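Local coordinates for protein phosphatidylinositol-specific phospholipase C (PDB 2PLC) that belongs to the phosphatidylinositol-specific phospholipase C family and is built as a single-chain, TIM-type barrel of strands wrapped by helices, at residues Gln53-Ile58 / Thr90-Lys95; Lys196-Thr201 / Asn235-Phe240. All coordinates share one frame; numbering follows the deposited sequence.

In the fold
From the N terminus, strand 20-24 and short helices lead to helix 50-55, whose C-terminal turn is the first half of contact 1. The chain then enters strand 60-65, makes a small hairpin and returns along helix 82-95, which closes the loop of contact 1 just before strand 101-107. Contact 2 opens only afterwards, so the two follow in series. It joins helices 191-207 and 226-246, with strand 212-216 between them in the chain. The centres of the two contacts lie about 26 Å apart, their nearest atoms about 12 Å: contact 1 ties the ends of helices 50-55 and 82-95 together beside strand 101-107, whereas contact 2 pairs consecutive helices outside the parallel strands 180-183, 212-216 and 253-257.

Contact 1 of 2, residues Gln53-Ile58 / Thr90-Lys95; sequences QLEAGI and TQFLKK
Two groups hold the ammonium of Lys-95: Glu-55 across the contact and the hydroxyl of Tyr-51, one turn earlier on the same helix as Glu-55. The salt bridge from Lys-95 NZ to Glu-55 OE2 is long, at 3.4 Å, and its hydrogen bond is weak; the stronger partner of Lys-95 NZ is Tyr-51 OH. The lysine chain bends at three of its torsions to get there, and meets the carboxylate arm at about a right angle.

Next to this polar pair the contact is apolar. Phe-92 swings its ring out toward helix 50-55, its chi1 of 177° setting CG opposite the backbone N, and Leu-54 lies on one face. Leu-54 CB sits 3.8 Å from the centroid of the Phe-92 ring and 9° off its normal, a clean CH-pi contact, while Leu-54 CD1 lies by the root of the ring, 3.8 Å from Phe-92 CG. The helix ends here in a Schellman motif: Gly-57, with phi at 114°, turns the chain toward strand 60-65, and Ile-58 N bonds to Gln-53 O at 3.0 Å. Leu-54 O is taken by Gly-57 N, also at 3.0 Å, and by Arg-59 NH1; Phe-92 CZ comes to 3.8 Å from this same Leu-54 O. Both Leu-54 and Phe-92 also pack on Ile-101, where strand 101-107 of the barrel begins.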
# COMPACT_ATOMS: atom_id res chain seq x y z
N GLN A 53 5.21 -6.51 -9.20
CA GLN A 53 5.01 -5.17 -8.65
C GLN A 53 6.14 -4.81 -7.68
O GLN A 53 6.65 -3.69 -7.71
CB GLN A 53 3.68 -5.10 -7.92
CG GLN A 53 2.46 -5.22 -8.81
CD GLN A 53 1.17 -5.20 -8.02
OE1 GLN A 53 1.06 -4.49 -7.02
NE2 GLN A 53 0.18 -5.99 -8.45
N LEU A 54 6.54 -5.77 -6.86
CA LEU A 54 7.62 -5.54 -5.90
C LEU A 54 8.92 -5.26 -6.64
O LEU A 54 9.63 -4.30 -6.33
CB LEU A 54 7.77 -6.73 -4.96
CG LEU A 54 6.57 -7.03 -4.05
CD1 LEU A 54 6.87 -8.21 -3.14
CD2 LEU A 54 6.22 -5.80 -3.23
N GLU A 55 9.23 -6.07 -7.65
CA GLU A 55 10.44 -5.87 -8.44
C GLU A 55 10.40 -4.56 -9.24
O GLU A 55 11.44 -4.03 -9.61
CB GLU A 55 10.69 -7.04 -9.40
CG GLU A 55 11.09 -8.33 -8.72
CD GLU A 55 11.96 -9.21 -9.62
OE1 GLU A 55 11.69 -9.28 -10.84
OE2 GLU A 55 12.91 -9.82 -9.09
N ALA A 56 9.19 -4.07 -9.51
CA ALA A 56 9.01 -2.82 -10.24
C ALA A 56 9.17 -1.59 -9.34
O ALA A 56 9.20 -0.46 -9.81
CB ALA A 56 7.64 -2.80 -10.92
N GLY A 57 9.25 -1.82 -8.03
CA GLY A 57 9.42 -0.70 -7.11
C GLY A 57 8.27 -0.42 -6.17
O GLY A 57 8.40 0.44 -5.30
N ILE A 58 7.14 -1.11 -6.34
CA ILE A 58 5.98 -0.90 -5.47
C ILE A 58 6.38 -1.29 -4.05
O ILE A 58 6.96 -2.36 -3.85
CB ILE A 58 4.78 -1.77 -5.93
CG1 ILE A 58 4.32 -1.36 -7.33
CG2 ILE A 58 3.64 -1.69 -4.92
CD1 ILE A 58 3.92 0.09 -7.46
N THR A 90 7.69 -12.25 1.85
CA THR A 90 8.80 -12.75 2.64
C THR A 90 10.00 -13.16 1.79
O THR A 90 11.14 -12.86 2.13
CB THR A 90 8.32 -13.88 3.54
OG1 THR A 90 7.51 -13.33 4.57
CG2 THR A 90 9.47 -14.62 4.15
N GLN A 91 9.75 -13.84 0.67
CA GLN A 91 10.83 -14.26 -0.21
C GLN A 91 11.52 -13.05 -0.83
O GLN A 91 12.73 -13.05 -1.04
CB GLN A 91 10.31 -15.19 -1.31
CG GLN A 91 10.04 -16.61 -0.85
CD GLN A 91 11.26 -17.28 -0.24
OE1 GLN A 91 12.23 -17.57 -0.95
NE2 GLN A 91 11.23 -17.51 1.06
N PHE A 92 10.74 -12.01 -1.11
CA PHE A 92 11.27 -10.78 -1.69
C PHE A 92 12.16 -10.06 -0.68
O PHE A 92 13.24 -9.59 -1.02
CB PHE A 92 10.14 -9.86 -2.13
CG PHE A 92 10.62 -8.55 -2.68
CD1 PHE A 92 11.11 -8.46 -3.97
CD2 PHE A 92 10.62 -7.40 -1.89
CE1 PHE A 92 11.59 -7.26 -4.47
CE2 PHE A 92 11.11 -6.19 -2.38
CZ PHE A 92 11.59 -6.12 -3.67
N LEU A 93 11.67 -9.95 0.55
CA LEU A 93 12.41 -9.29 1.62
C LEU A 93 13.67 -10.05 2.02
O LEU A 93 14.59 -9.48 2.61
CB LEU A 93 11.52 -9.09 2.84
CG LEU A 93 10.43 -8.04 2.65
CD1 LEU A 93 9.52 -8.03 3.86
CD2 LEU A 93 11.06 -6.69 2.42
N LYS A 94 13.68 -11.35 1.72
CA LYS A 94 14.81 -12.22 2.04
C LYS A 94 15.91 -11.99 1.00
O LYS A 94 17.09 -11.95 1.33
CB LYS A 94 14.36 -13.68 2.02
CG LYS A 94 15.43 -14.68 2.42
CD LYS A 94 14.94 -16.13 2.30
CE LYS A 94 13.81 -16.43 3.27
NZ LYS A 94 13.39 -17.87 3.23
N LYS A 95 15.48 -11.80 -0.24
CA LYS A 95 16.39 -11.58 -1.37
C LYS A 95 16.93 -10.14 -1.38
O LYS A 95 18.08 -9.90 -1.75
CB LYS A 95 15.64 -11.88 -2.67
CG LYS A 95 16.51 -12.40 -3.81
CD LYS A 95 16.08 -11.79 -5.14
CE LYS A 95 14.58 -11.88 -5.34
NZ LYS A 95 14.06 -10.67 -6.03

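Contact 2 of 2, residues Lys196-Thr201 / Asn235-Phe240; sequences KEIVQT and NKVEQF
The CH-pi contact between Val-199 and Phe-240 is the main one. Val-199 CG2 stands 4.0 Å from the centroid of the Phe-240 ring, only 4° off the normal, so the methyl sits squarely over the middle of one face. The second methyl lies on the same side but just beyond the rim: Val-199 CG1 is 3.5 Å from Phe-240 CZ and 3.6 Å from Phe-240 CE1. Phe-240 reaches that far because its CG is anti to the backbone N (chi1 175°), which carries the ring across to the facing helix, where it also touches Ala-202.

The aliphatic contact lies a turn earlier on helix 226-246, where Val-237 meets Ile-198, the neighbour of Val-199. Here Ile-198 CG2 is 3.9 Å from Val-237 CG2, the two side chains crossing at about a right angle, and Ile-198 CD1 adds a looser touch to the same Val-237 methyl. This is the pairing of neighbouring outer helices of a TIM-type barrel: helices 191-207 and 226-246 run in roughly the same direction, joined through strand 212-216, and both Ile-198 and Val-237 pack inward on Ile-217 just past that strand.

No hydrogen bond crosses between the two segments. Inside helix 191-207, Glu-197 O accepts twice from Thr-201, from its N at 3.1 Å and from its OG1 at 2.7 Å, the hydroxyl approaching nearly end-on to the carbonyl (163°). Ile-198 O takes Asn-215 ND2, a tie to strand 212-216.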
# COMPACT_ATOMS: atom_id res chain seq x y z
N LYS A 196 -7.53 17.36 -8.32
CA LYS A 196 -7.35 18.43 -7.34
C LYS A 196 -7.06 17.84 -5.96
O LYS A 196 -6.11 18.25 -5.29
CB LYS A 196 -8.58 19.34 -7.30
CG LYS A 196 -8.47 20.56 -8.23
CD LYS A 196 -9.82 21.25 -8.47
CE LYS A 196 -10.52 21.68 -7.18
NZ LYS A 196 -9.81 22.77 -6.44
N GLU A 197 -7.85 16.83 -5.57
CA GLU A 197 -7.69 16.17 -4.28
C GLU A 197 -6.35 15.47 -4.17
O GLU A 197 -5.75 15.40 -3.09
CB GLU A 197 -8.82 15.17 -4.06
CG GLU A 197 -10.19 15.82 -4.00
CD GLU A 197 -11.30 14.81 -3.94
OE1 GLU A 197 -11.23 13.79 -4.67
OE2 GLU A 197 -12.26 15.02 -3.17
N ILE A 198 -5.87 14.92 -5.28
CA ILE A 198 -4.58 14.24 -5.29
C ILE A 198 -3.48 15.28 -5.09
O ILE A 198 -2.67 15.16 -4.18
CB ILE A 198 -4.36 13.44 -6.61
CG1 ILE A 198 -5.33 12.26 -6.68
CG2 ILE A 198 -2.92 12.93 -6.69
CD1 ILE A 198 -5.35 11.55 -8.02
N VAL A 199 -3.51 16.34 -5.90
CA VAL A 199 -2.53 17.43 -5.82
C VAL A 199 -2.50 18.10 -4.44
O VAL A 199 -1.42 18.33 -3.88
CB VAL A 199 -2.80 18.49 -6.92
CG1 VAL A 199 -1.94 19.72 -6.70
CG2 VAL A 199 -2.49 17.92 -8.29
N GLN A 200 -3.67 18.39 -3.90
CA GLN A 200 -3.76 19.03 -2.58
C GLN A 200 -3.16 18.16 -1.48
O GLN A 200 -2.44 18.65 -0.61
CB GLN A 200 -5.22 19.36 -2.26
CG GLN A 200 -5.78 20.49 -3.09
CD GLN A 200 -7.25 20.74 -2.83
OE1 GLN A 200 -7.83 20.19 -1.89
NE2 GLN A 200 -7.87 21.57 -3.66
N THR A 201 -3.43 16.85 -1.53
CA THR A 201 -2.93 15.90 -0.54
C THR A 201 -1.42 15.71 -0.65
O THR A 201 -0.74 15.53 0.36
CB THR A 201 -3.65 14.55 -0.67
OG1 THR A 201 -5.06 14.78 -0.57
CG2 THR A 201 -3.22 13.59 0.44
N ASN A 235 -0.79 9.68 -15.69
CA ASN A 235 0.10 10.56 -16.44
C ASN A 235 0.11 11.98 -15.88
O ASN A 235 1.16 12.62 -15.78
CB ASN A 235 -0.30 10.59 -17.91
CG ASN A 235 0.76 9.99 -18.80
OD1 ASN A 235 1.47 10.71 -19.51
ND2 ASN A 235 0.90 8.66 -18.75
N LYS A 236 -1.08 12.47 -15.51
CA LYS A 236 -1.21 13.81 -14.96
C LYS A 236 -0.44 13.88 -13.65
O LYS A 236 0.28 14.85 -13.40
CB LYS A 236 -2.68 14.15 -14.73
CG LYS A 236 -3.45 14.33 -16.02
CD LYS A 236 -4.95 14.51 -15.78
CE LYS A 236 -5.25 15.81 -15.07
NZ LYS A 236 -4.74 16.98 -15.83
N VAL A 237 -0.58 12.84 -12.83
CA VAL A 237 0.12 12.77 -11.55
C VAL A 237 1.63 12.64 -11.76
O VAL A 237 2.42 13.20 -11.01
CB VAL A 237 -0.41 11.60 -10.69
CG1 VAL A 237 0.42 11.44 -9.42
CG2 VAL A 237 -1.87 11.85 -10.33
N GLU A 238 2.02 11.90 -12.79
CA GLU A 238 3.43 11.71 -13.10
C GLU A 238 4.12 13.03 -13.44
O GLU A 238 5.24 13.28 -12.99
CB GLU A 238 3.59 10.73 -14.25
CG GLU A 238 5.02 10.33 -14.53
CD GLU A 238 5.15 9.38 -15.70
OE1 GLU A 238 4.13 8.78 -16.13
OE2 GLU A 238 6.28 9.22 -16.19
N GLN A 239 3.45 13.87 -14.23
CA GLN A 239 3.99 15.17 -14.63
C GLN A 239 4.07 16.12 -13.45
O GLN A 239 4.97 16.95 -13.37
CB GLN A 239 3.13 15.79 -15.72
CG GLN A 239 3.30 15.15 -17.07
CD GLN A 239 2.27 15.65 -18.06
OE1 GLN A 239 1.88 16.82 -18.03
NE2 GLN A 239 1.82 14.76 -18.94
N PHE A 240 3.09 16.01 -12.56
CA PHE A 240 3.03 16.84 -11.37
C PHE A 240 4.22 16.53 -10.46
O PHE A 240 4.85 17.44 -9.92
CB PHE A 240 1.72 16.59 -10.63
CG PHE A 240 1.62 17.32 -9.33
CD1 PHE A 240 1.49 18.70 -9.30
CD2 PHE A 240 1.63 16.61 -8.13
CE1 PHE A 240 1.37 19.37 -8.10
CE2 PHE A 240 1.52 17.28 -6.91
CZ PHE A 240 1.39 18.67 -6.90